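Local coordinates for amide synthase (Vibrio cholerae, PDB 1L5A), which acts as a nonribosomal peptide synthetase condensation enzyme, an amide synthase that probably joins acyl and amine building blocks in making the siderophore vibriobactin, at residues A[211-216]-A[396-401]; A[365-370]-A[375-380]; A[241-246]-A[281-286]; A[234-239]-A[304-309]. All coordinates share one frame; numbering follows the deposited sequence.

Contact 1. Residues A[211-216]-A[396-401]; sequences LSYTLN and RFPRFF
Tyr213 lays one face of its ring on Pro398, and Leu215 sets a methyl group on the ring of Phe401. These two CH-pi contacts carry the packing between strand 208-214 and helix 387-409. In the first, Pro398 CB lies 3.6 Å from the centroid of the Tyr213 ring, 22° off the ring normal. It sits under the rim, 3.4 Å from Tyr213 CD2. Pro398 CG reaches the same rim, 3.6 Å from Tyr213 CD2. The tyrosine gets there because its CG is turned anti to the backbone N (chi1 168°), which stretches the ring out over the proline. The helix is kinked here, since the proline N makes no bond to the preceding turn.

The second contact is the more deeply buried one. Only the CD2 branch of Leu215 touches, 3.5 Å from Phe401 CD1. It stands over the ring face, 3.9 Å from the centroid of Phe401. The tight side is thus wholly apolar. The other side of the strand is looser: Ser212 and Thr214, which alternate with Tyr213 along the strand, make no contact with 396-401 and are exposed. Tyr213 and Pro398 lie between these extremes, partly open to solvent.

The fold around the contact is that of a condensation domain, related to the chloramphenicol acetyltransferases. Strand 208-214 is an outer strand of its sheet and pairs with strand 374-381. The helix covers that sheet, where Phe397 packs on Leu376 and Ile378 and stacks on Tyr245 of helix 234-249. Leu219 of helix 217-229 touches Phe401.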
loop_
_atom_site.group_PDB
_atom_site.type_symbol
_atom_site.label_atom_id
_atom_site.label_comp_id
_atom_site.label_asym_id
_atom_site.label_seq_id
_atom_site.Cartn_x
_atom_site.Cartn_y
_atom_site.Cartn_z
ATOM N N LEU A 211 10.527 14.297 -39.145
ATOM C CA LEU A 211 11.640 13.593 -39.762
ATOM C C LEU A 211 11.939 12.381 -38.896
ATOM O O LEU A 211 11.843 12.453 -37.671
ATOM C CB LEU A 211 12.871 14.484 -39.815
ATOM C CG LEU A 211 13.734 14.292 -41.053
ATOM C CD1 LEU A 211 12.991 14.895 -42.252
ATOM C CD2 LEU A 211 15.093 14.959 -40.857
ATOM N N SER A 212 12.301 11.271 -39.531
ATOM C CA SER A 212 12.598 10.045 -38.807
ATOM C C SER A 212 14.026 9.603 -39.035
ATOM O O SER A 212 14.506 9.594 -40.169
ATOM C CB SER A 212 11.656 8.923 -39.246
ATOM O OG SER A 212 10.299 9.275 -39.033
ATOM N N TYR A 213 14.700 9.245 -37.946
ATOM C CA TYR A 213 16.070 8.770 -38.003
ATOM C C TYR A 213 16.136 7.414 -37.317
ATOM O O TYR A 213 15.777 7.282 -36.148
ATOM C CB TYR A 213 17.009 9.751 -37.312
ATOM C CG TYR A 213 18.401 9.196 -37.063
ATOM C CD1 TYR A 213 19.202 8.748 -38.118
ATOM C CD2 TYR A 213 18.929 9.143 -35.773
ATOM C CE1 TYR A 213 20.496 8.264 -37.889
ATOM C CE2 TYR A 213 20.217 8.663 -35.534
ATOM C CZ TYR A 213 20.994 8.228 -36.592
ATOM O OH TYR A 213 22.270 7.769 -36.342
ATOM N N THR A 214 16.585 6.402 -38.053
ATOM C CA THR A 214 16.687 5.057 -37.502
ATOM C C THR A 214 18.014 4.891 -36.784
ATOM O O THR A 214 19.084 5.095 -37.366
ATOM C CB THR A 214 16.576 3.980 -38.603
ATOM O OG1 THR A 214 15.288 4.064 -39.234
ATOM C CG2 THR A 214 16.747 2.596 -38.006
ATOM N N LEU A 215 17.931 4.528 -35.508
ATOM C CA LEU A 215 19.116 4.333 -34.693
ATOM C C LEU A 215 19.893 3.108 -35.126
ATOM O O LEU A 215 19.325 2.051 -35.407
ATOM C CB LEU A 215 18.729 4.199 -33.222
ATOM C CG LEU A 215 18.063 5.450 -32.651
ATOM C CD1 LEU A 215 17.550 5.158 -31.262
ATOM C CD2 LEU A 215 19.060 6.601 -32.626
ATOM N N ASN A 216 21.206 3.271 -35.186
ATOM C CA ASN A 216 22.100 2.199 -35.561
ATOM C C ASN A 216 21.975 1.058 -34.546
ATOM O O ASN A 216 21.840 1.290 -33.341
ATOM C CB ASN A 216 23.521 2.752 -35.613
ATOM C CG ASN A 216 24.562 1.677 -35.672
ATOM O OD1 ASN A 216 25.072 1.239 -34.644
ATOM N ND2 ASN A 216 24.885 1.230 -36.881
ATOM N N ARG A 396 21.137 17.730 -34.958
ATOM C CA ARG A 396 21.900 17.497 -33.740
ATOM C C ARG A 396 21.545 16.227 -32.940
ATOM O O ARG A 396 22.443 15.524 -32.466
ATOM C CB ARG A 396 21.824 18.746 -32.836
ATOM N N PHE A 397 20.262 15.909 -32.792
ATOM C CA PHE A 397 19.911 14.730 -32.012
ATOM C C PHE A 397 20.557 13.471 -32.597
ATOM O O PHE A 397 21.243 12.741 -31.882
ATOM C CB PHE A 397 18.383 14.559 -31.907
ATOM C CG PHE A 397 17.916 13.952 -30.592
ATOM C CD1 PHE A 397 18.811 13.295 -29.741
ATOM C CD2 PHE A 397 16.580 14.028 -30.215
ATOM C CE1 PHE A 397 18.376 12.724 -28.532
ATOM C CE2 PHE A 397 16.137 13.468 -29.022
ATOM C CZ PHE A 397 17.036 12.813 -28.176
ATOM N N PRO A 398 20.355 13.198 -33.900
ATOM C CA PRO A 398 20.971 11.994 -34.474
ATOM C C PRO A 398 22.480 11.936 -34.261
ATOM O O PRO A 398 23.038 10.874 -33.977
ATOM C CB PRO A 398 20.596 12.085 -35.948
ATOM C CG PRO A 398 19.220 12.698 -35.885
ATOM C CD PRO A 398 19.426 13.817 -34.863
ATOM N N ARG A 399 23.132 13.087 -34.392
ATOM C CA ARG A 399 24.573 13.167 -34.208
ATOM C C ARG A 399 24.887 12.773 -32.766
ATOM O O ARG A 399 25.850 12.034 -32.505
ATOM C CB ARG A 399 25.072 14.596 -34.505
ATOM N N PHE A 400 24.058 13.255 -31.840
ATOM C CA PHE A 400 24.225 12.952 -30.420
ATOM C C PHE A 400 24.393 11.453 -30.208
ATOM O O PHE A 400 25.235 11.029 -29.420
ATOM C CB PHE A 400 23.016 13.434 -29.616
ATOM C CG PHE A 400 23.072 13.070 -28.156
ATOM C CD1 PHE A 400 23.721 13.893 -27.242
ATOM C CD2 PHE A 400 22.491 11.882 -27.695
ATOM C CE1 PHE A 400 23.799 13.544 -25.890
ATOM C CE2 PHE A 400 22.561 11.522 -26.352
ATOM C CZ PHE A 400 23.220 12.357 -25.445
ATOM N N PHE A 401 23.591 10.656 -30.908
ATOM C CA PHE A 401 23.672 9.211 -30.773
ATOM C C PHE A 401 24.913 8.664 -31.464
ATOM O O PHE A 401 25.497 7.671 -31.021
ATOM C CB PHE A 401 22.408 8.540 -31.334
ATOM C CG PHE A 401 21.199 8.713 -30.463
ATOM C CD1 PHE A 401 20.105 9.446 -30.904
ATOM C CD2 PHE A 401 21.174 8.178 -29.177
ATOM C CE1 PHE A 401 18.999 9.652 -30.077
ATOM C CE2 PHE A 401 20.075 8.376 -28.341
ATOM C CZ PHE A 401 18.986 9.116 -28.789
#

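Contact 2. Residues A[365-370]-A[375-380]; sequences TFRGSP and CLDITA
Arg367, with chi1 22° and a bend at chi3 (-83°), reaches over the neighbouring strand 374-381 to Asp377. There Arg367 NH1 forms a salt bridge with Asp377 OD1 at 3.0 Å. The oxygen lies at the edge of the guanidinium, and the two flat groups are nearly coplanar, 12° apart. The hydrogen bond within this bridge is bent and weak. Asp377 OD1 has a second partner, the hydroxyl of Ser212 on the next strand.

Backbone bonds hold the two strands as an antiparallel beta hairpin, at the middle of a four-stranded sheet. Thr365 and Asp377 form a hydrogen-bonded pair, with Asp377 N to Thr365 O at 2.7 Å and Thr365 N to Asp377 O at 2.9 Å. Arg367 and Cys375 form another, with Cys375 N to Arg367 O at 2.9 Å. Between them comes the non-hydrogen-bonded pair Phe366 and Leu376.

Those two side chains share the sheet face opposite Arg367 and Asp377. Leu376 CD1 stands over one face of the Phe366 ring, 4.0 Å from its centroid. Leu238 of helix 234-249 also touches Phe366, while Phe397 of helix 387-409 touches Leu376.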
loop_
_atom_site.group_PDB
_atom_site.type_symbol
_atom_site.label_atom_id
_atom_site.label_comp_id
_atom_site.label_asym_id
_atom_site.label_seq_id
_atom_site.Cartn_x
_atom_site.Cartn_y
_atom_site.Cartn_z
ATOM N N THR A 365 10.052 11.397 -30.339
ATOM C CA THR A 365 9.403 10.115 -30.181
ATOM C C THR A 365 10.281 8.942 -30.576
ATOM O O THR A 365 10.997 8.973 -31.572
ATOM C CB THR A 365 8.105 10.071 -30.971
ATOM O OG1 THR A 365 7.080 10.725 -30.215
ATOM C CG2 THR A 365 7.696 8.637 -31.255
ATOM N N PHE A 366 10.240 7.906 -29.758
ATOM C CA PHE A 366 11.021 6.725 -30.045
ATOM C C PHE A 366 10.056 5.568 -30.228
ATOM O O PHE A 366 9.362 5.176 -29.287
ATOM C CB PHE A 366 11.984 6.443 -28.901
ATOM C CG PHE A 366 13.153 7.379 -28.845
ATOM C CD1 PHE A 366 13.153 8.466 -27.980
ATOM C CD2 PHE A 366 14.287 7.147 -29.634
ATOM C CE1 PHE A 366 14.282 9.318 -27.889
ATOM C CE2 PHE A 366 15.409 7.982 -29.553
ATOM C CZ PHE A 366 15.406 9.071 -28.677
ATOM N N ARG A 367 9.976 5.051 -31.449
ATOM C CA ARG A 367 9.092 3.929 -31.712
ATOM C C ARG A 367 9.913 2.707 -32.071
ATOM O O ARG A 367 10.868 2.781 -32.848
ATOM C CB ARG A 367 8.080 4.251 -32.825
ATOM C CG ARG A 367 8.480 5.390 -33.772
ATOM C CD ARG A 367 7.421 5.636 -34.864
ATOM N NE ARG A 367 7.585 4.705 -35.975
ATOM C CZ ARG A 367 8.484 4.845 -36.946
ATOM N NH1 ARG A 367 9.296 5.896 -36.955
ATOM N NH2 ARG A 367 8.594 3.911 -37.890
ATOM N N GLY A 368 9.546 1.581 -31.474
ATOM C CA GLY A 368 10.257 0.346 -31.727
ATOM C C GLY A 368 10.892 -0.220 -30.472
ATOM O O GLY A 368 10.375 -0.063 -29.357
ATOM N N SER A 369 12.038 -0.864 -30.653
ATOM C CA SER A 369 12.724 -1.492 -29.540
ATOM C C SER A 369 14.181 -1.783 -29.868
ATOM O O SER A 369 14.504 -2.247 -30.962
ATOM C CB SER A 369 12.010 -2.796 -29.192
ATOM O OG SER A 369 12.772 -3.565 -28.285
ATOM N N PRO A 370 15.085 -1.518 -28.915
ATOM C CA PRO A 370 16.507 -1.777 -29.166
ATOM C C PRO A 370 16.771 -3.237 -29.560
ATOM O O PRO A 370 17.828 -3.565 -30.105
ATOM C CB PRO A 370 17.173 -1.374 -27.848
ATOM C CG PRO A 370 16.063 -1.476 -26.834
ATOM C CD PRO A 370 14.869 -0.967 -27.569
ATOM N N CYS A 375 13.375 3.652 -34.039
ATOM C CA CYS A 375 13.445 4.924 -34.760
ATOM C C CYS A 375 13.115 6.126 -33.874
ATOM O O CYS A 375 12.414 6.002 -32.865
ATOM C CB CYS A 375 12.497 4.906 -35.964
ATOM S SG CYS A 375 12.766 3.504 -37.052
ATOM N N LEU A 376 13.656 7.280 -34.257
ATOM C CA LEU A 376 13.432 8.527 -33.549
ATOM C C LEU A 376 12.691 9.454 -34.487
ATOM O O LEU A 376 13.116 9.658 -35.618
ATOM C CB LEU A 376 14.757 9.181 -33.159
ATOM C CG LEU A 376 14.656 10.679 -32.805
ATOM C CD1 LEU A 376 13.716 10.873 -31.636
ATOM C CD2 LEU A 376 16.020 11.236 -32.465
ATOM N N ASP A 377 11.576 10.002 -34.025
ATOM C CA ASP A 377 10.800 10.922 -34.836
ATOM C C ASP A 377 10.833 12.281 -34.170
ATOM O O ASP A 377 10.439 12.405 -33.008
ATOM C CB ASP A 377 9.348 10.474 -34.941
ATOM C CG ASP A 377 9.202 9.083 -35.502
ATOM O OD1 ASP A 377 9.981 8.717 -36.410
ATOM O OD2 ASP A 377 8.289 8.361 -35.042
ATOM N N ILE A 378 11.304 13.292 -34.899
ATOM C CA ILE A 378 11.353 14.651 -34.371
ATOM C C ILE A 378 10.227 15.427 -35.044
ATOM O O ILE A 378 10.325 15.783 -36.207
ATOM C CB ILE A 378 12.699 15.328 -34.683
ATOM C CG1 ILE A 378 13.855 14.381 -34.350
ATOM C CG2 ILE A 378 12.838 16.602 -33.875
ATOM C CD1 ILE A 378 13.885 13.935 -32.924
ATOM N N THR A 379 9.155 15.684 -34.306
ATOM C CA THR A 379 7.999 16.398 -34.832
ATOM C C THR A 379 7.752 17.739 -34.140
ATOM O O THR A 379 7.798 17.838 -32.913
ATOM C CB THR A 379 6.748 15.548 -34.666
ATOM O OG1 THR A 379 6.886 14.368 -35.460
ATOM C CG2 THR A 379 5.507 16.318 -35.075
ATOM N N ALA A 380 7.481 18.769 -34.936
ATOM C CA ALA A 380 7.222 20.092 -34.395
ATOM C C ALA A 380 5.997 20.697 -35.041
ATOM O O ALA A 380 5.687 20.407 -36.191
ATOM C CB ALA A 380 8.415 21.000 -34.625
#

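Contact 3. Residues A[241-246]-A[281-286]; sequences LCALYL and LLRLSA
Helix 234-249 packs here against the end of strand 277-282, one of a two-stranded antiparallel pair, and the extended chain after it. Arg283, just past the strand, is the main link to the helix, meeting Ala243 and Leu246. Its aliphatic part lies against the helix and its guanidinium reaches toward backbone oxygens. Arg283 CG is 3.8 Å from Ala243 CB, and Arg283 CD is 3.9 Å from Leu246 CD1. The Leu246 and Arg283 side chains cross at about a right angle.

A bend in the arginine chain at chi3 (-52°) swings the guanidinium round beside the helix backbone. Arg283 NH1 then gives a hydrogen bond to Ala243 O at 3.0 Å. The bond is weak, with an N-H...O angle of 123°. Leu246 O stands over one face of the guanidinium, 3.8 Å from Arg283 NH2.

The strongest polar partner of Arg283 lies just past the helix: Arg283 NH2 is bonded to Ala253 O. Arg283 NH1 also forms a salt bridge with Glu247 OE1, in the last turn of the helix. The guanidinium thus links the chain after strand 277-282 to the end of the helix and to the chain just before strand 255-260. The Glu247 carboxylate also holds the backbone at Ala286, accepting from its N.

This is buried structural packing. Its second part is purely apolar. Leu244 leaves the helix pointing away from 281-286, yet its CD1 branch comes back to them. Leu291 and Tyr294 of helix 291-307 also touch Leu244. Across the contact, Leu244 CD1 meets Ala286 CB at 3.7 Å.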
loop_
_atom_site.group_PDB
_atom_site.type_symbol
_atom_site.label_atom_id
_atom_site.label_comp_id
_atom_site.label_asym_id
_atom_site.label_seq_id
_atom_site.Cartn_x
_atom_site.Cartn_y
_atom_site.Cartn_z
ATOM N N LEU A 241 18.885 10.057 -21.365
ATOM C CA LEU A 241 19.773 10.427 -22.466
ATOM C C LEU A 241 19.216 11.635 -23.210
ATOM O O LEU A 241 19.948 12.552 -23.549
ATOM C CB LEU A 241 19.942 9.270 -23.456
ATOM C CG LEU A 241 20.910 8.157 -23.049
ATOM C CD1 LEU A 241 20.863 7.044 -24.083
ATOM C CD2 LEU A 241 22.332 8.720 -22.923
ATOM N N CYS A 242 17.916 11.636 -23.462
ATOM C CA CYS A 242 17.305 12.753 -24.153
ATOM C C CYS A 242 17.495 14.029 -23.344
ATOM O O CYS A 242 17.762 15.089 -23.905
ATOM C CB CYS A 242 15.816 12.500 -24.379
ATOM S SG CYS A 242 14.950 13.926 -25.069
ATOM N N ALA A 243 17.364 13.941 -22.025
ATOM C CA ALA A 243 17.544 15.135 -21.200
ATOM C C ALA A 243 19.005 15.594 -21.222
ATOM O O ALA A 243 19.288 16.793 -21.195
ATOM C CB ALA A 243 17.108 14.865 -19.778
ATOM N N LEU A 244 19.929 14.639 -21.253
ATOM C CA LEU A 244 21.353 14.968 -21.300
ATOM C C LEU A 244 21.583 15.774 -22.576
ATOM O O LEU A 244 22.213 16.835 -22.565
ATOM C CB LEU A 244 22.202 13.689 -21.348
ATOM C CG LEU A 244 23.724 13.878 -21.393
ATOM C CD1 LEU A 244 24.176 14.748 -20.216
ATOM C CD2 LEU A 244 24.418 12.519 -21.349
ATOM N N TYR A 245 21.053 15.246 -23.677
ATOM C CA TYR A 245 21.151 15.856 -24.998
ATOM C C TYR A 245 20.649 17.294 -25.021
ATOM O O TYR A 245 21.268 18.166 -25.621
ATOM C CB TYR A 245 20.361 15.014 -25.998
ATOM C CG TYR A 245 19.989 15.754 -27.248
ATOM C CD1 TYR A 245 20.946 16.071 -28.210
ATOM C CD2 TYR A 245 18.675 16.166 -27.461
ATOM C CE1 TYR A 245 20.598 16.789 -29.359
ATOM C CE2 TYR A 245 18.318 16.881 -28.600
ATOM C CZ TYR A 245 19.282 17.190 -29.544
ATOM O OH TYR A 245 18.921 17.906 -30.656
ATOM N N LEU A 246 19.526 17.533 -24.363
ATOM C CA LEU A 246 18.936 18.857 -24.308
ATOM C C LEU A 246 19.783 19.803 -23.484
ATOM O O LEU A 246 19.518 21.002 -23.440
ATOM C CB LEU A 246 17.518 18.788 -23.725
ATOM C CG LEU A 246 16.464 17.980 -24.506
ATOM C CD1 LEU A 246 15.177 17.895 -23.687
ATOM C CD2 LEU A 246 16.196 18.624 -25.868
ATOM N N LEU A 281 9.617 16.906 -15.944
ATOM C CA LEU A 281 10.848 16.397 -15.343
ATOM C C LEU A 281 11.841 17.559 -15.366
ATOM O O LEU A 281 12.078 18.157 -16.420
ATOM C CB LEU A 281 11.432 15.235 -16.177
ATOM C CG LEU A 281 12.891 14.836 -15.880
ATOM C CD1 LEU A 281 12.945 14.188 -14.517
ATOM C CD2 LEU A 281 13.436 13.865 -16.939
ATOM N N LEU A 282 12.404 17.905 -14.217
ATOM C CA LEU A 282 13.383 18.988 -14.180
ATOM C C LEU A 282 14.659 18.277 -14.546
ATOM O O LEU A 282 15.085 17.363 -13.839
ATOM C CB LEU A 282 13.486 19.593 -12.785
ATOM C CG LEU A 282 14.255 20.919 -12.741
ATOM C CD1 LEU A 282 13.647 21.885 -13.761
ATOM C CD2 LEU A 282 14.195 21.523 -11.345
ATOM N N ARG A 283 15.252 18.664 -15.668
ATOM C CA ARG A 283 16.460 17.999 -16.115
ATOM C C ARG A 283 17.623 18.285 -15.198
ATOM O O ARG A 283 17.828 19.419 -14.760
ATOM C CB ARG A 283 16.812 18.427 -17.540
ATOM C CG ARG A 283 15.694 18.180 -18.539
ATOM C CD ARG A 283 16.059 18.608 -19.962
ATOM N NE ARG A 283 16.550 19.978 -20.012
ATOM C CZ ARG A 283 17.834 20.302 -19.933
ATOM N NH1 ARG A 283 18.753 19.345 -19.811
ATOM N NH2 ARG A 283 18.195 21.580 -19.954
ATOM N N LEU A 284 18.382 17.242 -14.907
ATOM C CA LEU A 284 19.557 17.367 -14.065
ATOM C C LEU A 284 20.705 17.986 -14.870
ATOM O O LEU A 284 20.800 17.798 -16.086
ATOM C CB LEU A 284 19.991 15.987 -13.569
ATOM C CG LEU A 284 19.380 15.380 -12.304
ATOM C CD1 LEU A 284 17.863 15.471 -12.324
ATOM C CD2 LEU A 284 19.863 13.928 -12.193
ATOM N N SER A 285 21.579 18.712 -14.182
ATOM C CA SER A 285 22.733 19.324 -14.820
ATOM C C SER A 285 23.757 18.254 -15.198
ATOM O O SER A 285 23.846 17.215 -14.547
ATOM C CB SER A 285 23.383 20.331 -13.874
ATOM O OG SER A 285 24.599 20.800 -14.426
ATOM N N ALA A 286 24.526 18.508 -16.251
ATOM C CA ALA A 286 25.543 17.557 -16.685
ATOM C C ALA A 286 26.902 17.931 -16.086
ATOM O O ALA A 286 27.862 17.151 -16.154
ATOM C CB ALA A 286 25.628 17.542 -18.207
#

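Contact 4. Residues A[234-239]-A[304-309]; sequences WPDALV and SLYLHG
Tyr306 OH donates a hydrogen bond to Asp236 OD1 at 2.8 Å. This one bond makes a side-chain bridge between two helices of the condensation fold, from the first turn of helix 234-249 to the last turn of helix 291-307. The backbones stay well apart, with the nearest CA atoms, those of Asp236 and Tyr306, 11.0 Å from each other. The Tyr306 side chain spans most of the gap, and the shorter Asp236 side chain meets it from the opposite direction.

Asp236 OD1 accepts through its syn lone pair, on the side of its other oxygen. It lies at the edge of the tyrosine ring, near the ring plane. The carboxylate is turned 27° from that plane. Asp236 OD2 comes no closer than 3.8 Å, to Tyr306 CE1. A carboxylate at the start of a helix may also gain from the helix dipole. Phe260 of strand 255-260 packs on the Tyr306 ring, so the phenol is held by more than its hydroxyl.

Beyond Tyr306, Leu307 packs on Trp178 of the second subunit and His308 stacks on Phe183. The His308 imidazole turns back along the helix, and His308 ND1 bonds to Ser304 O at 2.9 Å.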
loop_
_atom_site.group_PDB
_atom_site.type_symbol
_atom_site.label_atom_id
_atom_site.label_comp_id
_atom_site.label_asym_id
_atom_site.label_seq_id
_atom_site.Cartn_x
_atom_site.Cartn_y
_atom_site.Cartn_z
ATOM N N TRP A 234 15.182 0.507 -20.851
ATOM C CA TRP A 234 15.628 1.393 -21.913
ATOM C C TRP A 234 14.740 2.613 -22.132
ATOM O O TRP A 234 15.241 3.686 -22.461
ATOM C CB TRP A 234 15.829 0.639 -23.228
ATOM C CG TRP A 234 14.654 -0.046 -23.754
ATOM C CD1 TRP A 234 14.264 -1.317 -23.485
ATOM C CD2 TRP A 234 13.736 0.469 -24.714
ATOM N NE1 TRP A 234 13.161 -1.639 -24.229
ATOM C CE2 TRP A 234 12.811 -0.560 -24.995
ATOM C CE3 TRP A 234 13.604 1.702 -25.370
ATOM C CZ2 TRP A 234 11.766 -0.401 -25.909
ATOM C CZ3 TRP A 234 12.570 1.866 -26.280
ATOM C CH2 TRP A 234 11.661 0.816 -26.542
ATOM N N PRO A 235 13.413 2.470 -21.968
ATOM C CA PRO A 235 12.594 3.672 -22.171
ATOM C C PRO A 235 13.037 4.802 -21.211
ATOM O O PRO A 235 13.338 5.915 -21.645
ATOM C CB PRO A 235 11.178 3.174 -21.883
ATOM C CG PRO A 235 11.236 1.741 -22.362
ATOM C CD PRO A 235 12.568 1.270 -21.818
ATOM N N ASP A 236 13.081 4.510 -19.915
ATOM C CA ASP A 236 13.508 5.495 -18.924
ATOM C C ASP A 236 14.925 5.971 -19.226
ATOM O O ASP A 236 15.282 7.112 -18.916
ATOM C CB ASP A 236 13.503 4.896 -17.513
ATOM C CG ASP A 236 12.159 5.015 -16.820
ATOM O OD1 ASP A 236 11.235 5.650 -17.380
ATOM O OD2 ASP A 236 12.037 4.477 -15.694
ATOM N N ALA A 237 15.731 5.087 -19.816
ATOM C CA ALA A 237 17.115 5.415 -20.148
ATOM C C ALA A 237 17.164 6.464 -21.254
ATOM O O ALA A 237 17.957 7.407 -21.178
ATOM C CB ALA A 237 17.874 4.160 -20.585
ATOM N N LEU A 238 16.326 6.287 -22.277
ATOM C CA LEU A 238 16.270 7.225 -23.387
ATOM C C LEU A 238 15.792 8.584 -22.881
ATOM O O LEU A 238 16.222 9.622 -23.381
ATOM C CB LEU A 238 15.320 6.725 -24.485
ATOM C CG LEU A 238 15.738 5.491 -25.288
ATOM C CD1 LEU A 238 14.760 5.267 -26.422
ATOM C CD2 LEU A 238 17.135 5.683 -25.855
ATOM N N VAL A 239 14.904 8.578 -21.888
ATOM C CA VAL A 239 14.395 9.833 -21.350
ATOM C C VAL A 239 15.535 10.586 -20.697
ATOM O O VAL A 239 15.625 11.811 -20.813
ATOM C CB VAL A 239 13.272 9.597 -20.322
ATOM C CG1 VAL A 239 12.911 10.902 -19.611
ATOM C CG2 VAL A 239 12.039 9.044 -21.038
ATOM N N SER A 304 10.483 8.979 -9.353
ATOM C CA SER A 304 9.809 9.831 -8.410
ATOM C C SER A 304 8.567 10.428 -9.076
ATOM O O SER A 304 7.541 10.595 -8.424
ATOM C CB SER A 304 10.769 10.927 -7.959
ATOM O OG SER A 304 10.133 11.820 -7.081
ATOM N N LEU A 305 8.654 10.747 -10.371
ATOM C CA LEU A 305 7.504 11.318 -11.071
ATOM C C LEU A 305 6.370 10.284 -11.126
ATOM O O LEU A 305 5.211 10.591 -10.863
ATOM C CB LEU A 305 7.883 11.749 -12.493
ATOM C CG LEU A 305 8.909 12.869 -12.700
ATOM C CD1 LEU A 305 9.043 13.105 -14.185
ATOM C CD2 LEU A 305 8.484 14.175 -12.009
ATOM N N TYR A 306 6.711 9.053 -11.469
ATOM C CA TYR A 306 5.704 7.995 -11.539
ATOM C C TYR A 306 5.008 7.756 -10.190
ATOM O O TYR A 306 3.799 7.551 -10.148
ATOM C CB TYR A 306 6.352 6.693 -12.017
ATOM C CG TYR A 306 7.024 6.796 -13.364
ATOM C CD1 TYR A 306 8.016 5.881 -13.735
ATOM C CD2 TYR A 306 6.622 7.756 -14.302
ATOM C CE1 TYR A 306 8.588 5.908 -15.009
ATOM C CE2 TYR A 306 7.187 7.791 -15.588
ATOM C CZ TYR A 306 8.166 6.863 -15.932
ATOM O OH TYR A 306 8.714 6.871 -17.190
ATOM N N LEU A 307 5.767 7.781 -9.095
ATOM C CA LEU A 307 5.187 7.556 -7.772
ATOM C C LEU A 307 4.143 8.601 -7.364
ATOM O O LEU A 307 3.203 8.292 -6.629
ATOM C CB LEU A 307 6.298 7.474 -6.715
ATOM C CG LEU A 307 7.183 6.226 -6.868
ATOM C CD1 LEU A 307 8.512 6.430 -6.171
ATOM C CD2 LEU A 307 6.457 5.000 -6.317
ATOM N N HIS A 308 4.295 9.833 -7.838
ATOM C CA HIS A 308 3.329 10.874 -7.501
ATOM C C HIS A 308 2.516 11.188 -8.753
ATOM O O HIS A 308 1.698 12.120 -8.764
ATOM C CB HIS A 308 4.052 12.129 -6.993
ATOM C CG HIS A 308 4.951 11.875 -5.819
ATOM N ND1 HIS A 308 6.254 11.442 -5.956
ATOM C CD2 HIS A 308 4.711 11.923 -4.485
ATOM C CE1 HIS A 308 6.777 11.231 -4.763
ATOM N NE2 HIS A 308 5.862 11.514 -3.851
ATOM N N GLY A 309 2.723 10.358 -9.782
ATOM C CA GLY A 309 2.075 10.512 -11.072
ATOM C C GLY A 309 0.564 10.454 -11.252
ATOM O O GLY A 309 0.055 10.875 -12.290
#

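From the N terminus, 211-216 comes first and opens the widest loop, which contact 1 closes only at 396-401. The other three contacts lie inside it. Helix 234-249 follows and serves two of them: its first turn belongs to contact 4, a later part to contact 3. Contact 3 closes first, at 281-286, and is nested in the loop that contact 4 closes at 304-309. Contact 2 comes after both, as a short hairpin. None of the loops cross. Contacts 1 and 2 share one sheet and touch. Trp234 and Leu238 join contact 4 to contact 2, while Leu281 on Leu305 joins contact 3 to contact 4.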